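Local coordinates for protein unsaturated glucuronyl hydrolase (Streptococcus agalactiae, PDB 2ZZR) that hydrolyses unsaturated glycosaminoglycan disaccharides from chondroitin, hyaluronan and heparin, releasing the 4,5-unsaturated uronic acid, at residues A[337-340]-A[341-345]; A[21-25]-A[26-30]. All coordinates share one frame; numbering follows the deposited sequence. Where two conformers were deposited one is given.

Interaction 1: A[337-340]-A[341-345]; sequences TMLR and SLIEQ
Arg340 and Glu344, one helical turn apart, lie side by side and point the same way, joined at their ends by a salt bridge in which Arg340 NH1 donates to Glu344 OE2 at 2.9 Å. The oxygen sits at the edge of the guanidinium, almost exactly in its plane, yet NH1 approaches from 36° out of the carboxylate plane, the two flat groups being turned 60° apart. Arg340 is straight through CD and bends at chi3 (-68°); the turn about the following bond then brings NH1 back over to Glu344 OE2. The methylene part also takes part, with Arg340 CG 3.5 Å from Glu344 OE2. The two belong to helix 328-346, one of the helices of the alpha barrel characteristic of glycoside hydrolase family 88; Glu344 N donates to Arg340 O at 2.8 Å, with a wider pi-type turn at 342-345. Another flank of the helix is apolar. There the Ile343 side chain slants across that of Leu339, CD1 to CG 4.1 Å, and both residues pack on helix 376-390. Met338 and Leu342 pack on helix 304-318, Met338 also on helix 265-280. Ser341 OG is hydrogen-bonded to Asp285 O in a loop. The guanidinium is held further by partners from the N-terminal part of the chain: NH1 also forms a salt bridge with Glu27, and NH2 probably donates to Arg21 O.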
ATOM      1  N   THR A 337      -1.733  11.014  15.242  1.00 16.63           N
ATOM      2  CA  THR A 337      -3.021  11.699  15.111  0.50 17.07           C
ATOM      3  C   THR A 337      -3.901  11.015  14.064  1.00 17.28           C
ATOM      4  O   THR A 337      -5.095  10.794  14.293  1.00 17.24           O
ATOM      5  CB  THR A 337      -2.845  13.185  14.729  0.50 17.21           C
ATOM      6  OG1 THR A 337      -1.820  13.774  15.538  0.50 18.48           O
ATOM      7  CG2 THR A 337      -4.145  13.951  14.938  0.50 17.04           C
ATOM      8  N   MET A 338      -3.297  10.684  12.924  1.00 16.89           N
ATOM      9  CA  MET A 338      -3.991  10.035  11.816  1.00 17.08           C
ATOM     10  C   MET A 338      -4.493   8.652  12.224  1.00 16.88           C
ATOM     11  O   MET A 338      -5.658   8.316  12.002  1.00 16.77           O
ATOM     12  CB  MET A 338      -3.065   9.948  10.599  1.00 16.48           C
ATOM     13  CG  MET A 338      -2.650  11.319  10.039  1.00 17.11           C
ATOM     14  SD  MET A 338      -1.132  11.247   9.054  1.00 18.71           S
ATOM     15  CE  MET A 338      -1.799  10.607   7.526  1.00 17.18           C
ATOM     16  N   LEU A 339      -3.619   7.860  12.843  1.00 16.56           N
ATOM     17  CA  LEU A 339      -4.007   6.531  13.297  1.00 16.49           C
ATOM     18  C   LEU A 339      -5.065   6.604  14.403  1.00 17.17           C
ATOM     19  O   LEU A 339      -5.998   5.794  14.421  1.00 17.16           O
ATOM     20  CB  LEU A 339      -2.785   5.718  13.743  1.00 16.24           C
ATOM     21  CG  LEU A 339      -2.992   4.230  14.068  1.00 15.70           C
ATOM     22  CD1 LEU A 339      -3.715   3.449  12.951  1.00 15.12           C
ATOM     23  CD2 LEU A 339      -1.660   3.576  14.398  1.00 16.30           C
ATOM     24  N   ARG A 340      -4.920   7.567  15.313  1.00 17.77           N
ATOM     25  CA  ARG A 340      -5.925   7.774  16.364  1.00 18.71           C
ATOM     26  C   ARG A 340      -7.308   8.000  15.752  1.00 18.82           C
ATOM     27  O   ARG A 340      -8.281   7.372  16.168  1.00 18.95           O
ATOM     28  CB  ARG A 340      -5.568   8.948  17.279  1.00 18.56           C
ATOM     29  CG  ARG A 340      -6.628   9.192  18.361  1.00 19.19           C
ATOM     30  CD  ARG A 340      -6.286  10.346  19.290  1.00 19.30           C
ATOM     31  NE  ARG A 340      -5.132  10.066  20.144  1.00 20.01           N
ATOM     32  CZ  ARG A 340      -5.138   9.237  21.189  1.00 21.05           C
ATOM     33  NH1 ARG A 340      -6.239   8.578  21.526  1.00 20.76           N
ATOM     34  NH2 ARG A 340      -4.032   9.063  21.900  1.00 21.76           N
ATOM     35  N   SER A 341      -7.381   8.889  14.761  1.00 19.22           N
ATOM     36  CA  SER A 341      -8.642   9.158  14.072  1.00 19.70           C
ATOM     37  C   SER A 341      -9.214   7.910  13.403  1.00 19.53           C
ATOM     38  O   SER A 341     -10.418   7.658  13.484  1.00 19.45           O
ATOM     39  CB  SER A 341      -8.488  10.282  13.055  1.00 19.90           C
ATOM     40  OG  SER A 341      -8.422  11.534  13.708  1.00 22.44           O
ATOM     41  N   LEU A 342      -8.356   7.116  12.758  1.00 18.91           N
ATOM     42  CA  LEU A 342      -8.821   5.871  12.155  1.00 18.63           C
ATOM     43  C   LEU A 342      -9.440   4.948  13.209  1.00 18.90           C
ATOM     44  O   LEU A 342     -10.548   4.438  13.024  1.00 19.21           O
ATOM     45  CB  LEU A 342      -7.697   5.166  11.387  1.00 18.28           C
ATOM     46  CG  LEU A 342      -7.175   5.860  10.125  1.00 17.64           C
ATOM     47  CD1 LEU A 342      -6.072   5.027   9.501  1.00 16.21           C
ATOM     48  CD2 LEU A 342      -8.288   6.122   9.100  1.00 16.38           C
ATOM     49  N   ILE A 343      -8.729   4.763  14.320  1.00 19.02           N
ATOM     50  CA  ILE A 343      -9.184   3.895  15.401  1.00 19.12           C
ATOM     51  C   ILE A 343     -10.508   4.391  15.984  1.00 19.64           C
ATOM     52  O   ILE A 343     -11.453   3.610  16.150  1.00 19.64           O
ATOM     53  CB  ILE A 343      -8.127   3.807  16.542  1.00 19.12           C
ATOM     54  CG1 ILE A 343      -6.882   3.051  16.070  1.00 18.56           C
ATOM     55  CG2 ILE A 343      -8.716   3.122  17.782  1.00 18.97           C
ATOM     56  CD1 ILE A 343      -5.662   3.264  16.967  1.00 18.95           C
ATOM     57  N   GLU A 344     -10.571   5.687  16.274  1.00 20.33           N
ATOM     58  CA  GLU A 344     -11.666   6.246  17.069  1.00 21.44           C
ATOM     59  C   GLU A 344     -12.906   6.609  16.257  1.00 21.85           C
ATOM     60  O   GLU A 344     -14.016   6.655  16.800  1.00 22.16           O
ATOM     61  CB  GLU A 344     -11.188   7.473  17.851  1.00 21.50           C
ATOM     62  CG  GLU A 344     -10.163   7.160  18.934  1.00 21.74           C
ATOM     63  CD  GLU A 344      -9.730   8.384  19.726  1.00 22.03           C
ATOM     64  OE1 GLU A 344     -10.134   9.514  19.379  1.00 22.42           O
ATOM     65  OE2 GLU A 344      -8.969   8.208  20.703  1.00 23.75           O
ATOM     66  N   GLN A 345     -12.727   6.869  14.965  1.00 22.08           N
ATOM     67  CA  GLN A 345     -13.828   7.397  14.156  1.00 22.34           C
ATOM     68  C   GLN A 345     -14.183   6.555  12.935  1.00 22.10           C
ATOM     69  O   GLN A 345     -15.297   6.673  12.407  1.00 22.21           O
ATOM     70  CB  GLN A 345     -13.549   8.845  13.728  1.00 22.78           C
ATOM     71  CG  GLN A 345     -13.425   9.858  14.877  1.00 24.83           C
ATOM     72  CD  GLN A 345     -14.670   9.936  15.756  1.00 28.19           C
ATOM     73  OE1 GLN A 345     -14.569   9.951  16.985  1.00 29.46           O
ATOM     74  NE2 GLN A 345     -15.847   9.992  15.131  1.00 28.18           N
TER

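Interaction 2: A[21-25]-A[26-30]; sequences RLLTK and IEVEE
A capping box opens helix 25-46, with Thr24 at the N-cap and Glu27 three residues on, each side chain serving the other's backbone N-H. Thr24 N donates to Glu27 OE1 at 2.9 Å, nearly straight (170°), OE1 accepting with its anti lone pair, the one facing away from OE2. In return Glu27 N donates to Thr24 OG1 over a longer 3.3 Å. Thr24 can accept because its hydroxyl stands between its own backbone N and carbonyl carbon (chi1 68°), turned toward the first turn of the helix. The two side chains cross obliquely, and Glu27 CG comes within 3.3 Å of Thr24 OG1. Glu27 OE2, the other oxygen, forms a salt bridge with Arg340, which would help to fix the rotation of the carboxylate. Leu23 crosses Glu27 at about a right angle, its CD2 3.8 Å from OE1, while its CB meets Val28 CG2 at 3.9 Å. This apolar pair leans against helix 376-390, where Leu23 touches Phe389 and Val28 touches Leu386 and Tyr390. One turn along, the extended Lys25 passes Glu29 with CE 3.6 Å from OE2; its NZ stays beyond salt-bridge range, and OE2 is hydrogen-bonded to Tyr390. Val28 N donates to Thr24 O at 3.1 Å, beginning the regular backbone bonding that follows an N-terminal capping box.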
ATOM      1  N   ARG A  21      -2.164  13.871  21.507  1.00 25.88           N
ATOM      2  CA  ARG A  21      -1.760  12.826  22.442  1.00 25.27           C
ATOM      3  C   ARG A  21      -1.236  11.634  21.658  1.00 24.25           C
ATOM      4  O   ARG A  21      -1.900  11.154  20.737  1.00 23.79           O
ATOM      5  CB  ARG A  21      -2.948  12.362  23.292  1.00 25.64           C
ATOM      6  CG  ARG A  21      -3.523  13.397  24.247  1.00 27.92           C
ATOM      7  CD  ARG A  21      -4.979  13.067  24.565  1.00 30.87           C
ATOM      8  NE  ARG A  21      -5.814  13.256  23.377  1.00 32.91           N
ATOM      9  CZ  ARG A  21      -6.830  12.472  23.023  1.00 33.96           C
ATOM     10  NH1 ARG A  21      -7.506  12.747  21.919  1.00 33.90           N
ATOM     11  NH2 ARG A  21      -7.167  11.417  23.758  1.00 34.69           N
ATOM     12  N   LEU A  22      -0.056  11.147  22.031  1.00 23.06           N
ATOM     13  CA  LEU A  22       0.463   9.909  21.452  1.00 22.01           C
ATOM     14  C   LEU A  22      -0.414   8.724  21.847  1.00 21.81           C
ATOM     15  O   LEU A  22      -0.935   8.669  22.965  1.00 21.61           O
ATOM     16  CB  LEU A  22       1.916   9.663  21.885  1.00 21.70           C
ATOM     17  CG  LEU A  22       2.966  10.699  21.465  1.00 20.79           C
ATOM     18  CD1 LEU A  22       4.302  10.392  22.131  1.00 19.43           C
ATOM     19  CD2 LEU A  22       3.124  10.766  19.949  1.00 20.20           C
ATOM     20  N   LEU A  23      -0.581   7.784  20.922  1.00 21.33           N
ATOM     21  CA  LEU A  23      -1.343   6.567  21.170  1.00 20.96           C
ATOM     22  C   LEU A  23      -0.668   5.686  22.209  1.00 21.14           C
ATOM     23  O   LEU A  23       0.536   5.435  22.136  1.00 21.09           O
ATOM     24  CB  LEU A  23      -1.545   5.780  19.873  1.00 20.91           C
ATOM     25  CG  LEU A  23      -2.633   6.284  18.921  1.00 20.76           C
ATOM     26  CD1 LEU A  23      -2.452   5.634  17.559  1.00 19.95           C
ATOM     27  CD2 LEU A  23      -4.040   6.008  19.484  1.00 20.39           C
ATOM     28  N   THR A  24      -1.451   5.223  23.179  1.00 20.94           N
ATOM     29  CA  THR A  24      -0.923   4.369  24.233  1.00 21.00           C
ATOM     30  C   THR A  24      -1.021   2.902  23.855  1.00 20.67           C
ATOM     31  O   THR A  24      -1.760   2.526  22.939  1.00 20.66           O
ATOM     32  CB  THR A  24      -1.653   4.591  25.575  1.00 21.08           C
ATOM     33  OG1 THR A  24      -2.998   4.113  25.466  1.00 22.29           O
ATOM     34  CG2 THR A  24      -1.648   6.067  25.962  1.00 21.62           C
ATOM     35  N   LYS A  25      -0.278   2.069  24.575  1.00 20.33           N
ATOM     36  CA  LYS A  25      -0.298   0.639  24.345  1.00 20.47           C
ATOM     37  C   LYS A  25      -1.711   0.060  24.463  1.00 20.45           C
ATOM     38  O   LYS A  25      -2.125  -0.735  23.618  1.00 20.15           O
ATOM     39  CB  LYS A  25       0.672  -0.077  25.287  1.00 20.58           C
ATOM     40  CG  LYS A  25       0.797  -1.559  25.010  1.00 22.12           C
ATOM     41  CD  LYS A  25       1.764  -2.235  25.953  1.00 24.61           C
ATOM     42  CE  LYS A  25       1.757  -3.734  25.731  1.00 27.21           C
ATOM     43  NZ  LYS A  25       2.506  -4.462  26.792  1.00 29.03           N
ATOM     44  N   ILE A  26      -2.453   0.464  25.495  1.00 20.59           N
ATOM     45  CA  ILE A  26      -3.818  -0.038  25.671  1.00 21.11           C
ATOM     46  C   ILE A  26      -4.751   0.396  24.542  1.00 20.94           C
ATOM     47  O   ILE A  26      -5.591  -0.387  24.107  1.00 21.26           O
ATOM     48  CB  ILE A  26      -4.418   0.285  27.084  1.00 21.34           C
ATOM     49  CG1 ILE A  26      -5.722  -0.490  27.310  1.00 22.62           C
ATOM     50  CG2 ILE A  26      -4.647   1.774  27.271  1.00 21.89           C
ATOM     51  CD1 ILE A  26      -5.548  -1.998  27.320  1.00 25.21           C
ATOM     52  N   GLU A  27      -4.584   1.624  24.053  1.00 20.91           N
ATOM     53  CA  GLU A  27      -5.411   2.125  22.946  1.00 21.20           C
ATOM     54  C   GLU A  27      -5.189   1.304  21.675  1.00 20.89           C
ATOM     55  O   GLU A  27      -6.150   0.874  21.026  1.00 20.55           O
ATOM     56  CB  GLU A  27      -5.152   3.609  22.686  1.00 21.28           C
ATOM     57  CG  GLU A  27      -5.778   4.543  23.728  1.00 21.95           C
ATOM     58  CD  GLU A  27      -5.370   5.991  23.544  1.00 22.37           C
ATOM     59  OE1 GLU A  27      -4.183   6.254  23.256  1.00 24.09           O
ATOM     60  OE2 GLU A  27      -6.239   6.876  23.692  1.00 24.81           O
ATOM     61  N   VAL A  28      -3.923   1.072  21.336  1.00 20.20           N
ATOM     62  CA  VAL A  28      -3.578   0.269  20.161  1.00 20.01           C
ATOM     63  C   VAL A  28      -3.978  -1.200  20.350  1.00 20.39           C
ATOM     64  O   VAL A  28      -4.524  -1.833  19.438  1.00 20.22           O
ATOM     65  CB  VAL A  28      -2.077   0.430  19.783  1.00 19.69           C
ATOM     66  CG1 VAL A  28      -1.684  -0.512  18.647  1.00 19.79           C
ATOM     67  CG2 VAL A  28      -1.796   1.881  19.396  1.00 19.36           C
ATOM     68  N   GLU A  29      -3.734  -1.725  21.550  1.00 20.60           N
ATOM     69  CA  GLU A  29      -4.094  -3.097  21.905  1.00 21.39           C
ATOM     70  C   GLU A  29      -5.590  -3.356  21.717  1.00 21.07           C
ATOM     71  O   GLU A  29      -5.986  -4.375  21.152  1.00 21.33           O
ATOM     72  CB  GLU A  29      -3.733  -3.334  23.362  1.00 21.68           C
ATOM     73  CG  GLU A  29      -3.372  -4.734  23.725  1.00 24.78           C
ATOM     74  CD  GLU A  29      -2.739  -4.776  25.099  1.00 27.82           C
ATOM     75  OE1 GLU A  29      -3.443  -4.455  26.080  1.00 30.94           O
ATOM     76  OE2 GLU A  29      -1.542  -5.107  25.194  1.00 29.06           O
ATOM     77  N   GLU A  30      -6.409  -2.427  22.198  1.00 21.34           N
ATOM     78  CA  GLU A  30      -7.865  -2.543  22.093  1.00 21.66           C
ATOM     79  C   GLU A  30      -8.358  -2.437  20.644  1.00 21.01           C
ATOM     80  O   GLU A  30      -9.299  -3.142  20.253  1.00 20.64           O
ATOM     81  CB  GLU A  30      -8.563  -1.549  23.026  1.00 21.76           C
ATOM     82  CG  GLU A  30      -8.434  -1.980  24.495  1.00 23.10           C
ATOM     83  CD  GLU A  30      -9.139  -1.076  25.492  1.00 23.59           C
ATOM     84  OE1 GLU A  30      -9.624   0.011  25.115  1.00 26.52           O
ATOM     85  OE2 GLU A  30      -9.191  -1.462  26.682  1.00 27.02           O
TER

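From the N terminus, the chain leaves helix 15-18 by a loop and reaches interaction 2, which starts helix 25-46 and is complete long before interaction 1 begins on helix 328-346. Each joins adjacent pieces of chain, so they neither nest nor cross, but follow in series. They nevertheless meet in space, their centres about 11 Å apart. The salt bridge between them, Arg340 NH1 to Glu27 OE2 at 2.8 Å, ties the carboxylate that caps helix 25-46 to the late turns of helix 328-346, across some 300 residues. Both also lean on helix 376-390, so the first long helix and two late ones are gathered at one side of the barrel.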